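Local coordinates for cystalysin (Treponema denticola, PDB 1C7N), which belongs to the class I and II aminotransferase family and carries covalently bound pyridoxal-5'-phosphate in an assembly of two chains, at residues 39-44 and 371-376; 204-209 and 236-241. All blocks are in the same frame, centred on the assembly; numbering follows the deposited sequence.

How the interactions relate
Interactions 1 and 2 are both buried, with centres about 13 Å apart, but they join different parts of the fold. Interaction 2 pairs the segments that follow neighbouring parallel strands 199-203 and 230-234 of the large mixed sheet: one side is pocket chemistry, with a covalent lysine-cofactor bond and packing by Ile205 and His206, the other a threonine-carboxylate bond and two bridging waters. Interaction 1 lies farther from the chain centre and ties the loop before helix 47-59 to the link between strand 367-371 and helix 376-393. It relies on a backbone-to-backbone bond, one amide side chain and apolar packing. The two meet where Asn241 OD1 accepts a weak hydrogen bond from Met41 N and where Ala39 packs on Lys238.

Interaction 1 (39-44 and 371-376); sequences ADMEFK and NLAAPS
Asn371 and Asp40 begin a contact between two loops whose end-to-end directions differ by only 7°, and an Asx turn overlapping an inverse gamma turn centred on Ala373 shapes the second of them. CG of Asn371 stands anti to its own backbone N (chi1 -179°), which carries the amide toward 39-44. Its OD1 turns back to accept from Ala373 N at 2.8 Å, closing the Asx turn, while ND2 donates to Asp40 O at 3.1 Å. That second bond is bent, and ND2 sits above the carbonyl plane. ND2 also donates to Val38 O, so both ends of the amide are engaged and its rotation should be well fixed.

A straighter bond follows: Glu42 N to Ala373 O, 2.9 Å with an N-H...O angle of 168°. Beside it the Ala373 methyl faces Met41, and CB meets CG at 3.4 Å, tighter than ordinary carbon packing. Glu42 CB rests 3.9 Å from Ala374 CB before its bent chain leads away, to salt bridges from OE2 to Arg11 and Lys18.

Phe43 lies alongside the backbone of 373-375. Ala373 O, already bonded to Glu42 N, stands 4.0 Å above one face of the ring, offset toward the rim, and the sulfur of Met41 is in the ring plane at an edge. Phe5 makes an edge-to-face contact with Phe43. Near the far end of the ring Phe43 CZ approaches Ala374 O obliquely, at 3.3 Å. Pro375 holds the N-cap position of helix 376-393, so the ring packs where strand 367-371 gives way to that helix. The two side chains there slide past each other in opposite directions, with Phe43 CE2 reaching Pro375 CD at 3.7 Å.

Interaction 2 (204-209 and 236-241); sequences EIHFDL and PSKTFN. With PLP (pyridoxal-5'-phosphate), chain I.
Lys238 CG lies over one face of the His206 ring, and the methyl carbon C2A of pyridoxal-5'-phosphate sits in that ring's plane at an edge. The pyridine ring has Ile205 over one face: CG2 is near the ring axis, 3.7 Å from C2 of pyridoxal-5'-phosphate. The other branch of Ile205 has CG1 anti to the backbone N (chi1 -167°), and its CD1 passes the lysine chain at about a right angle, 3.8 Å from Lys238 CG. Lys238 bends at chi2 and chi4 to bring NZ to C4A of pyridoxal-5'-phosphate, and the 1.3 Å bond fits the internal aldimine of fold-type I enzymes. Ser237 OG adds a weak hydrogen bond to phosphate oxygen O3P.

Two overlapping type I turns, 204-207 and 206-209, face the short, weakly bonded helix at about 237-240, which ends in a Schellman motif at Asn241. Thr239 OG1 donates to the anti lone pair of Asp208 OD2 at 2.8 Å, while Asp208 OD1 is hydrogen-bonded to Trp78 NE1. Water 1 donates to Ile205 O and Thr239 OG1 and accepts from Asp208 N; water 2 donates to Ile205 O at 2.8 Å and accepts from Thr239 N at 3.0 Å.

Interaction 1 (39-44 and 371-376)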
ATOM      1  N   ALA A  39      -6.149   1.574 -17.914  1.00  9.79           N
ATOM      2  CA  ALA A  39      -7.454   1.799 -17.321  1.00 10.55           C
ATOM      3  C   ALA A  39      -7.611   2.732 -16.116  1.00 11.63           C
ATOM      4  O   ALA A  39      -7.860   2.279 -14.998  1.00 10.39           O
ATOM      5  CB  ALA A  39      -8.103   0.455 -17.007  1.00 12.22           C
ATOM      6  N   ASP A  40      -7.425   4.028 -16.352  1.00 11.57           N
ATOM      7  CA  ASP A  40      -7.687   5.056 -15.347  1.00 12.22           C
ATOM      8  C   ASP A  40      -8.296   6.162 -16.206  1.00 12.05           C
ATOM      9  O   ASP A  40      -8.009   6.234 -17.403  1.00 12.55           O
ATOM     10  CB  ASP A  40      -6.444   5.468 -14.514  1.00 11.37           C
ATOM     11  CG  ASP A  40      -5.392   6.252 -15.283  1.00 13.74           C
ATOM     12  OD1 ASP A  40      -4.337   6.510 -14.659  1.00 13.91           O
ATOM     13  OD2 ASP A  40      -5.585   6.618 -16.456  1.00 13.89           O
ATOM     14  N   MET A  41      -9.169   6.978 -15.623  1.00 10.71           N
ATOM     15  CA  MET A  41      -9.890   8.001 -16.388  1.00 11.22           C
ATOM     16  C   MET A  41      -9.239   9.336 -16.721  1.00 11.32           C
ATOM     17  O   MET A  41      -8.426   9.860 -15.972  1.00 11.42           O
ATOM     18  CB  MET A  41     -11.228   8.296 -15.709  1.00 10.71           C
ATOM     19  CG  MET A  41     -12.095   7.079 -15.477  1.00 10.15           C
ATOM     20  SD  MET A  41     -13.688   7.539 -14.759  1.00 11.49           S
ATOM     21  CE  MET A  41     -14.264   5.925 -14.195  1.00 10.86           C
ATOM     22  N   GLU A  42      -9.645   9.888 -17.860  1.00 11.00           N
ATOM     23  CA  GLU A  42      -9.157  11.182 -18.312  1.00 11.05           C
ATOM     24  C   GLU A  42     -10.184  12.243 -17.909  1.00 10.74           C
ATOM     25  O   GLU A  42     -10.478  13.178 -18.657  1.00 12.19           O
ATOM     26  CB  GLU A  42      -8.952  11.168 -19.827  1.00 10.66           C
ATOM     27  CG  GLU A  42      -7.707  10.388 -20.267  1.00  9.85           C
ATOM     28  CD  GLU A  42      -6.437  10.858 -19.559  1.00 11.22           C
ATOM     29  OE1 GLU A  42      -6.170  12.077 -19.556  1.00 10.76           O
ATOM     30  OE2 GLU A  42      -5.699  10.011 -19.014  1.00 11.87           O
ATOM     31  N   PHE A  43     -10.728  12.063 -16.709  1.00 10.65           N
ATOM     32  CA  PHE A  43     -11.714  12.966 -16.130  1.00 10.86           C
ATOM     33  C   PHE A  43     -11.194  13.374 -14.759  1.00 10.97           C
ATOM     34  O   PHE A  43     -10.482  12.606 -14.109  1.00 11.56           O
ATOM     35  CB  PHE A  43     -13.050  12.246 -15.902  1.00 11.02           C
ATOM     36  CG  PHE A  43     -13.741  11.789 -17.157  1.00 11.07           C
ATOM     37  CD1 PHE A  43     -14.321  10.523 -17.214  1.00 11.32           C
ATOM     38  CD2 PHE A  43     -13.875  12.635 -18.252  1.00 11.38           C
ATOM     39  CE1 PHE A  43     -15.031  10.109 -18.347  1.00 10.80           C
ATOM     40  CE2 PHE A  43     -14.580  12.233 -19.383  1.00 11.88           C
ATOM     41  CZ  PHE A  43     -15.160  10.969 -19.430  1.00 10.86           C
ATOM     42  N   LYS A  44     -11.530  14.575 -14.307  1.00 11.61           N
ATOM     43  CA  LYS A  44     -11.118  14.945 -12.966  1.00 11.67           C
ATOM     44  C   LYS A  44     -11.993  14.058 -12.072  1.00 11.78           C
ATOM     45  O   LYS A  44     -13.065  13.604 -12.488  1.00 10.49           O
ATOM     46  CB  LYS A  44     -11.389  16.428 -12.689  1.00 13.89           C
ATOM     47  CG  LYS A  44     -10.314  17.388 -13.224  1.00 16.41           C
ATOM     48  CD  LYS A  44      -8.939  17.066 -12.628  1.00 19.08           C
ATOM     49  CE  LYS A  44      -8.024  18.295 -12.550  1.00 22.02           C
ATOM     50  NZ  LYS A  44      -7.695  18.901 -13.874  1.00 23.09           N
ATOM     51  N   ASN A 371      -9.802   2.840 -24.218  1.00  9.59           N
ATOM     52  CA  ASN A 371     -10.298   3.371 -22.947  1.00  9.03           C
ATOM     53  C   ASN A 371     -11.314   4.482 -23.256  1.00  9.03           C
ATOM     54  O   ASN A 371     -10.939   5.576 -23.683  1.00  8.48           O
ATOM     55  CB  ASN A 371      -9.130   3.941 -22.130  1.00  9.66           C
ATOM     56  CG  ASN A 371      -9.568   4.487 -20.793  1.00 10.69           C
ATOM     57  OD1 ASN A 371     -10.702   4.934 -20.640  1.00 11.40           O
ATOM     58  ND2 ASN A 371      -8.664   4.466 -19.816  1.00 10.58           N
ATOM     59  N   LEU A 372     -12.597   4.193 -23.042  1.00  9.48           N
ATOM     60  CA  LEU A 372     -13.672   5.148 -23.320  1.00  9.31           C
ATOM     61  C   LEU A 372     -13.853   6.242 -22.272  1.00  9.85           C
ATOM     62  O   LEU A 372     -14.653   7.157 -22.472  1.00 10.75           O
ATOM     63  CB  LEU A 372     -15.005   4.409 -23.478  1.00  8.52           C
ATOM     64  CG  LEU A 372     -15.091   3.354 -24.589  1.00  8.74           C
ATOM     65  CD1 LEU A 372     -16.480   2.744 -24.574  1.00  9.75           C
ATOM     66  CD2 LEU A 372     -14.793   3.976 -25.945  1.00  8.69           C
ATOM     67  N   ALA A 373     -13.124   6.154 -21.164  1.00  9.93           N
ATOM     68  CA  ALA A 373     -13.253   7.148 -20.098  1.00 11.06           C
ATOM     69  C   ALA A 373     -12.517   8.453 -20.390  1.00 11.37           C
ATOM     70  O   ALA A 373     -11.527   8.786 -19.735  1.00 12.02           O
ATOM     71  CB  ALA A 373     -12.768   6.563 -18.783  1.00  9.95           C
ATOM     72  N   ALA A 374     -13.021   9.195 -21.368  1.00 12.04           N
ATOM     73  CA  ALA A 374     -12.448  10.472 -21.762  1.00 12.30           C
ATOM     74  C   ALA A 374     -13.568  11.315 -22.358  1.00 12.17           C
ATOM     75  O   ALA A 374     -14.654  10.799 -22.641  1.00 13.56           O
ATOM     76  CB  ALA A 374     -11.345  10.251 -22.797  1.00 10.37           C
ATOM     77  N   PRO A 375     -13.337  12.627 -22.535  1.00 12.40           N
ATOM     78  CA  PRO A 375     -14.393  13.461 -23.114  1.00 11.89           C
ATOM     79  C   PRO A 375     -14.692  12.990 -24.533  1.00 11.95           C
ATOM     80  O   PRO A 375     -13.787  12.568 -25.260  1.00 10.42           O
ATOM     81  CB  PRO A 375     -13.781  14.858 -23.088  1.00 12.30           C
ATOM     82  CG  PRO A 375     -12.900  14.812 -21.867  1.00 13.05           C
ATOM     83  CD  PRO A 375     -12.230  13.459 -22.027  1.00 13.12           C
ATOM     84  N   SER A 376     -15.963  13.056 -24.921  1.00 11.94           N
ATOM     85  CA  SER A 376     -16.371  12.634 -26.254  1.00 11.98           C
ATOM     86  C   SER A 376     -15.536  13.340 -27.332  1.00 13.57           C
ATOM     87  O   SER A 376     -15.107  12.719 -28.311  1.00 13.22           O
ATOM     88  CB  SER A 376     -17.864  12.925 -26.444  1.00 10.37           C
ATOM     89  OG  SER A 376     -18.641  12.191 -25.508  1.00  9.40           O
TER

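Interaction 2 (204-209 and 236-241)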
ATOM      1  N   GLU A 204     -14.350  -8.672  -9.382  1.00 11.49           N
ATOM      2  CA  GLU A 204     -15.478  -7.886  -9.855  1.00 12.99           C
ATOM      3  C   GLU A 204     -15.228  -6.394  -9.640  1.00 12.51           C
ATOM      4  O   GLU A 204     -16.139  -5.641  -9.283  1.00 12.11           O
ATOM      5  CB  GLU A 204     -16.755  -8.340  -9.128  1.00 13.36           C
ATOM      6  CG  GLU A 204     -16.835  -9.869  -8.969  1.00 13.61           C
ATOM      7  CD  GLU A 204     -18.222 -10.392  -8.630  1.00 15.55           C
ATOM      8  OE1 GLU A 204     -19.075  -9.611  -8.157  1.00 14.75           O
ATOM      9  OE2 GLU A 204     -18.459 -11.604  -8.827  1.00 17.32           O
ATOM     10  N   ILE A 205     -13.990  -5.966  -9.878  1.00 12.57           N
ATOM     11  CA  ILE A 205     -13.653  -4.564  -9.681  1.00 12.86           C
ATOM     12  C   ILE A 205     -14.452  -3.639 -10.591  1.00 13.06           C
ATOM     13  O   ILE A 205     -14.682  -2.482 -10.246  1.00 13.38           O
ATOM     14  CB  ILE A 205     -12.143  -4.298  -9.876  1.00 13.46           C
ATOM     15  CG1 ILE A 205     -11.815  -2.903  -9.339  1.00 12.75           C
ATOM     16  CG2 ILE A 205     -11.768  -4.404 -11.347  1.00 13.35           C
ATOM     17  CD1 ILE A 205     -10.360  -2.579  -9.303  1.00 13.70           C
ATOM     18  N   HIS A 206     -14.879  -4.148 -11.747  1.00 12.35           N
ATOM     19  CA  HIS A 206     -15.663  -3.349 -12.684  1.00 12.31           C
ATOM     20  C   HIS A 206     -17.165  -3.504 -12.458  1.00 12.33           C
ATOM     21  O   HIS A 206     -17.954  -3.095 -13.314  1.00 11.66           O
ATOM     22  CB  HIS A 206     -15.395  -3.769 -14.134  1.00 11.54           C
ATOM     23  CG  HIS A 206     -13.995  -3.527 -14.607  1.00 10.64           C
ATOM     24  ND1 HIS A 206     -13.002  -4.478 -14.514  1.00 11.61           N
ATOM     25  CD2 HIS A 206     -13.443  -2.466 -15.239  1.00 10.96           C
ATOM     26  CE1 HIS A 206     -11.902  -4.016 -15.078  1.00 11.02           C
ATOM     27  NE2 HIS A 206     -12.141  -2.797 -15.525  1.00 12.08           N
ATOM     28  N   PHE A 207     -17.589  -4.071 -11.332  1.00 12.69           N
ATOM     29  CA  PHE A 207     -19.028  -4.281 -11.185  1.00 12.76           C
ATOM     30  C   PHE A 207     -19.956  -3.070 -11.051  1.00 12.71           C
ATOM     31  O   PHE A 207     -21.174  -3.238 -11.077  1.00 11.63           O
ATOM     32  CB  PHE A 207     -19.337  -5.357 -10.107  1.00 11.81           C
ATOM     33  CG  PHE A 207     -19.153  -4.914  -8.672  1.00 12.69           C
ATOM     34  CD1 PHE A 207     -19.479  -5.794  -7.637  1.00 13.42           C
ATOM     35  CD2 PHE A 207     -18.673  -3.656  -8.342  1.00 12.66           C
ATOM     36  CE1 PHE A 207     -19.329  -5.425  -6.295  1.00 14.12           C
ATOM     37  CE2 PHE A 207     -18.520  -3.277  -7.002  1.00 14.23           C
ATOM     38  CZ  PHE A 207     -18.850  -4.164  -5.980  1.00 11.72           C
ATOM     39  N   ASP A 208     -19.407  -1.859 -10.946  1.00 12.67           N
ATOM     40  CA  ASP A 208     -20.253  -0.663 -10.869  1.00 13.05           C
ATOM     41  C   ASP A 208     -20.317   0.018 -12.231  1.00 12.62           C
ATOM     42  O   ASP A 208     -21.097   0.950 -12.428  1.00 13.80           O
ATOM     43  CB  ASP A 208     -19.717   0.365  -9.867  1.00 12.53           C
ATOM     44  CG  ASP A 208     -19.651  -0.167  -8.459  1.00 14.28           C
ATOM     45  OD1 ASP A 208     -20.650  -0.746  -7.990  1.00 16.58           O
ATOM     46  OD2 ASP A 208     -18.597   0.008  -7.815  1.00 14.20           O
ATOM     47  N   LEU A 209     -19.483  -0.436 -13.163  1.00 12.06           N
ATOM     48  CA  LEU A 209     -19.428   0.150 -14.499  1.00 10.67           C
ATOM     49  C   LEU A 209     -20.155  -0.722 -15.513  1.00 12.07           C
ATOM     50  O   LEU A 209     -19.536  -1.385 -16.355  1.00 11.82           O
ATOM     51  CB  LEU A 209     -17.963   0.361 -14.907  1.00 10.29           C
ATOM     52  CG  LEU A 209     -17.217   1.362 -14.011  1.00 10.35           C
ATOM     53  CD1 LEU A 209     -15.713   1.180 -14.136  1.00  9.41           C
ATOM     54  CD2 LEU A 209     -17.621   2.779 -14.375  1.00  8.88           C
ATOM     55  N   PRO A 236     -13.281   0.563  -5.055  1.00 12.16           N
ATOM     56  CA  PRO A 236     -13.918   1.743  -5.644  1.00 10.83           C
ATOM     57  C   PRO A 236     -13.025   2.412  -6.697  1.00 10.40           C
ATOM     58  O   PRO A 236     -13.459   3.339  -7.378  1.00  9.88           O
ATOM     59  CB  PRO A 236     -14.134   2.639  -4.428  1.00 10.53           C
ATOM     60  CG  PRO A 236     -12.856   2.402  -3.657  1.00 10.79           C
ATOM     61  CD  PRO A 236     -12.704   0.884  -3.734  1.00 10.87           C
ATOM     62  N   SER A 237     -11.791   1.921  -6.835  1.00 11.44           N
ATOM     63  CA  SER A 237     -10.808   2.493  -7.769  1.00 11.40           C
ATOM     64  C   SER A 237     -11.194   2.636  -9.241  1.00 12.02           C
ATOM     65  O   SER A 237     -11.032   3.713  -9.818  1.00 13.23           O
ATOM     66  CB  SER A 237      -9.472   1.738  -7.664  1.00 10.99           C
ATOM     67  OG  SER A 237      -9.646   0.338  -7.756  1.00 14.42           O
ATOM     68  N   LYS A 238     -11.668   1.568  -9.873  1.00 11.61           N
ATOM     69  CA  LYS A 238     -12.056   1.681 -11.273  1.00 12.72           C
ATOM     70  C   LYS A 238     -13.309   2.549 -11.396  1.00 12.47           C
ATOM     71  O   LYS A 238     -13.409   3.409 -12.278  1.00 12.78           O
ATOM     72  CB  LYS A 238     -12.310   0.293 -11.871  1.00 14.09           C
ATOM     73  CG  LYS A 238     -11.039  -0.402 -12.338  1.00 17.01           C
ATOM     74  CD  LYS A 238     -10.439   0.330 -13.542  1.00 16.63           C
ATOM     75  CE  LYS A 238      -9.079  -0.234 -13.987  1.00 19.99           C
ATOM     76  NZ  LYS A 238      -8.979  -1.648 -13.624  1.00 20.03           N
ATOM     77  N   THR A 239     -14.252   2.340 -10.485  1.00 11.44           N
ATOM     78  CA  THR A 239     -15.508   3.089 -10.492  1.00 10.59           C
ATOM     79  C   THR A 239     -15.338   4.608 -10.400  1.00 10.08           C
ATOM     80  O   THR A 239     -15.951   5.354 -11.166  1.00  8.70           O
ATOM     81  CB  THR A 239     -16.416   2.653  -9.324  1.00 10.51           C
ATOM     82  OG1 THR A 239     -16.525   1.224  -9.307  1.00 10.27           O
ATOM     83  CG2 THR A 239     -17.813   3.269  -9.466  1.00  9.58           C
ATOM     84  N   PHE A 240     -14.503   5.068  -9.472  1.00 10.06           N
ATOM     85  CA  PHE A 240     -14.326   6.506  -9.272  1.00 10.57           C
ATOM     86  C   PHE A 240     -12.963   7.083  -9.660  1.00 10.60           C
ATOM     87  O   PHE A 240     -12.595   8.185  -9.237  1.00  9.80           O
ATOM     88  CB  PHE A 240     -14.649   6.847  -7.815  1.00 10.71           C
ATOM     89  CG  PHE A 240     -16.025   6.404  -7.387  1.00 10.37           C
ATOM     90  CD1 PHE A 240     -16.212   5.190  -6.735  1.00 10.17           C
ATOM     91  CD2 PHE A 240     -17.142   7.191  -7.669  1.00  9.90           C
ATOM     92  CE1 PHE A 240     -17.494   4.765  -6.367  1.00  9.33           C
ATOM     93  CE2 PHE A 240     -18.425   6.775  -7.308  1.00  8.67           C
ATOM     94  CZ  PHE A 240     -18.600   5.561  -6.656  1.00  8.25           C
ATOM     95  N   ASN A 241     -12.219   6.336 -10.471  1.00  9.04           N
ATOM     96  CA  ASN A 241     -10.910   6.774 -10.948  1.00  8.56           C
ATOM     97  C   ASN A 241      -9.923   7.095  -9.822  1.00  9.01           C
ATOM     98  O   ASN A 241      -9.246   8.131  -9.851  1.00  6.85           O
ATOM     99  CB  ASN A 241     -11.094   7.998 -11.860  1.00  9.15           C
ATOM    100  CG  ASN A 241      -9.846   8.344 -12.645  1.00  8.81           C
ATOM    101  OD1 ASN A 241      -8.968   7.507 -12.844  1.00 10.25           O
ATOM    102  ND2 ASN A 241      -9.771   9.584 -13.117  1.00  8.94           N
TER
HETATM  103  N1  PLP I 400      -8.617  -6.342 -12.017  1.00 18.15           N
HETATM  104  C2  PLP I 400      -9.029  -5.988 -13.317  1.00 18.53           C
HETATM  105  C2A PLP I 400      -9.802  -7.061 -14.061  1.00 17.94           C
HETATM  106  C3  PLP I 400      -8.748  -4.612 -13.733  1.00 19.11           C
HETATM  107  O3  PLP I 400      -9.059  -4.374 -15.008  1.00 20.43           O
HETATM  108  C4  PLP I 400      -8.140  -3.715 -12.821  1.00 20.03           C
HETATM  109  C4A PLP I 400      -7.930  -2.309 -13.161  1.00 19.47           C
HETATM  110  C5  PLP I 400      -7.787  -4.218 -11.456  1.00 20.72           C
HETATM  111  C6  PLP I 400      -8.011  -5.518 -11.103  1.00 18.41           C
HETATM  112  C5A PLP I 400      -7.489  -3.147 -10.410  1.00 23.70           C
HETATM  113  O4P PLP I 400      -6.321  -3.113  -9.690  1.00 28.26           O
HETATM  114  P   PLP I 400      -6.313  -1.936  -8.568  1.00 28.09           P
HETATM  115  O1P PLP I 400      -4.899  -1.876  -8.206  1.00 32.15           O
HETATM  116  O2P PLP I 400      -7.184  -2.386  -7.409  1.00 29.74           O
HETATM  117  O3P PLP I 400      -6.795  -0.674  -9.138  1.00 29.26           O
HETATM  118  O   HOH W   1     -16.690  -0.685 -11.006  1.00  8.76           O
HETATM  119  O   HOH W   2     -13.690  -0.214  -9.017  1.00 15.15           O